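Local coordinates for putative monooxygenase (Fusobacterium nucleatum subsp. nucleatum, PDB 3MCS), which is probably a monooxygenase of the antibiotic biosynthesis monooxygenase family, built as a tandem pair of dimeric alpha-beta barrel domains in one chain, at residues K128-I133 with N160-F165. Sequence-based numbering, arbitrary orientation.
Sequences KEFAEI and NKWCLF
Phe130, on the first turns of helix 127-143, leans the edge of its ring on one face of the Trp162 indole, which rises from strand 161-168. The pair is edge-to-face and tilted: the centroids of the Phe130 ring and the Trp162 five-membered ring lie 5.1 Å apart, with the planes at 56°. One side of the phenyl does the touching. Its CE1 stands above the pyrrole part of the indole, 4.0 Å from Trp162 CD1 and offset toward the rim, while Phe130 CD1 lies 4.0 Å from Trp162 NE1. With Phe130 CG anti to its own backbone nitrogen (chi1 177°), the ring reaches from the helix toward the sheet; the two side chains run in opposite directions and overlap alongside. Trp162 CG sits anti to the carbonyl carbon (chi1 -67°), a setting that carries the six-membered ring on to the helix at Ala131. There the methyl CB approaches CZ2 of Trp162 at 3.4 Å and CH2 at 3.6 Å. The six-membered ring lies beside the helix backbone as well as the methyl, with Ala131 CA 3.7 Å from Trp162 CZ2. Asp127, at the start of the same helix, accepts a hydrogen bond from Trp162 NE1 through OD1, which satisfies the indole N-H and would limit rotation of the ring. Leu152 and Thr154 of strand 147-155 and Ile134 of the helix also touch the indole, whereas Phe130 meets Thr190 and Met193. Helix-on-sheet packing of this kind belongs to the ferredoxin-like fold of the dimeric alpha-beta barrel family. Across the two segments cohesion is apolar and aromatic, resting on the ring pair and the Ala131 methyl, and the hydrogen bond to Asp127 adds a polar restraint on the orientation of the indole.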
# COMPACT_ATOMS: atom_id res chain seq x y z
N LYS A 128 16.46 15.20 1.55
CA LYS A 128 16.61 15.65 0.16
C LYS A 128 17.34 14.56 -0.65
O LYS A 128 16.78 14.00 -1.60
CB LYS A 128 17.39 16.98 0.05
CG LYS A 128 16.67 18.20 0.65
N GLU A 129 18.56 14.25 -0.23
CA GLU A 129 19.39 13.27 -0.93
C GLU A 129 18.72 11.89 -1.06
O GLU A 129 18.83 11.25 -2.10
CB GLU A 129 20.76 13.12 -0.26
CG GLU A 129 21.70 12.13 -0.98
CD GLU A 129 23.11 12.05 -0.35
OE1 GLU A 129 23.32 12.57 0.77
OE2 GLU A 129 24.01 11.47 -1.01
N PHE A 130 18.06 11.45 0.01
CA PHE A 130 17.40 10.14 0.05
C PHE A 130 16.23 10.06 -0.91
O PHE A 130 16.02 9.03 -1.55
CB PHE A 130 16.90 9.86 1.47
CG PHE A 130 16.15 8.57 1.61
CD1 PHE A 130 14.80 8.51 1.33
CD2 PHE A 130 16.78 7.42 2.07
CE1 PHE A 130 14.09 7.30 1.48
CE2 PHE A 130 16.08 6.23 2.22
CZ PHE A 130 14.73 6.17 1.92
N ALA A 131 15.47 11.14 -0.99
CA ALA A 131 14.30 11.19 -1.85
C ALA A 131 14.67 10.81 -3.28
O ALA A 131 14.07 9.94 -3.88
CB ALA A 131 13.64 12.58 -1.81
N GLU A 132 15.70 11.43 -3.81
CA GLU A 132 16.10 11.12 -5.17
C GLU A 132 16.59 9.69 -5.29
O GLU A 132 16.37 9.05 -6.33
CB GLU A 132 17.14 12.14 -5.68
CG GLU A 132 16.57 13.59 -5.73
CD GLU A 132 15.32 13.72 -6.65
OE1 GLU A 132 15.47 13.52 -7.88
OE2 GLU A 132 14.21 14.02 -6.13
N ILE A 133 17.23 9.18 -4.23
CA ILE A 133 17.74 7.81 -4.24
C ILE A 133 16.62 6.78 -4.29
O ILE A 133 16.58 5.93 -5.18
CB ILE A 133 18.67 7.53 -3.04
CG1 ILE A 133 19.97 8.37 -3.16
CG2 ILE A 133 19.00 6.06 -2.98
CD1 ILE A 133 20.94 8.30 -1.96
N ASN A 160 9.24 13.19 6.20
CA ASN A 160 10.42 12.36 6.35
C ASN A 160 10.04 10.87 6.47
O ASN A 160 10.92 10.01 6.48
CB ASN A 160 11.24 12.80 7.57
CG ASN A 160 11.70 14.24 7.48
OD1 ASN A 160 11.66 14.98 8.47
ND2 ASN A 160 12.12 14.67 6.29
N LYS A 161 8.74 10.59 6.55
CA LYS A 161 8.22 9.23 6.69
C LYS A 161 7.81 8.72 5.33
O LYS A 161 6.74 9.06 4.85
CB LYS A 161 7.03 9.26 7.63
CG LYS A 161 6.52 7.92 8.18
CD LYS A 161 5.49 8.20 9.31
CE LYS A 161 5.50 7.17 10.44
NZ LYS A 161 6.70 7.29 11.34
N TRP A 162 8.66 7.94 4.68
CA TRP A 162 8.33 7.36 3.38
C TRP A 162 7.57 6.04 3.52
O TRP A 162 7.91 5.23 4.38
CB TRP A 162 9.60 7.15 2.58
CG TRP A 162 10.24 8.40 2.22
CD1 TRP A 162 10.99 9.20 3.03
CD2 TRP A 162 10.21 9.03 0.94
NE1 TRP A 162 11.42 10.30 2.34
CE2 TRP A 162 10.96 10.23 1.05
CE3 TRP A 162 9.63 8.71 -0.29
CZ2 TRP A 162 11.13 11.11 -0.02
CZ3 TRP A 162 9.81 9.58 -1.35
CH2 TRP A 162 10.55 10.77 -1.20
N CYS A 163 6.57 5.83 2.67
CA CYS A 163 5.74 4.62 2.69
C CYS A 163 5.77 3.95 1.35
O CYS A 163 5.42 4.58 0.34
CB CYS A 163 4.28 4.97 2.97
SG CYS A 163 4.01 5.75 4.59
N LEU A 164 6.15 2.66 1.34
CA LEU A 164 6.26 1.89 0.10
C LEU A 164 5.41 0.63 0.11
O LEU A 164 5.64 -0.28 0.91
CB LEU A 164 7.72 1.51 -0.14
CG LEU A 164 7.95 0.77 -1.45
CD1 LEU A 164 7.57 1.69 -2.60
CD2 LEU A 164 9.41 0.27 -1.61
N PHE A 165 4.43 0.58 -0.78
CA PHE A 165 3.59 -0.60 -0.97
C PHE A 165 3.97 -1.21 -2.28
O PHE A 165 4.05 -0.50 -3.28
CB PHE A 165 2.12 -0.25 -1.00
CG PHE A 165 1.21 -1.45 -1.14
CD1 PHE A 165 1.17 -2.42 -0.14
CD2 PHE A 165 0.38 -1.59 -2.24
CE1 PHE A 165 0.33 -3.52 -0.24
CE2 PHE A 165 -0.48 -2.69 -2.35
CZ PHE A 165 -0.50 -3.66 -1.36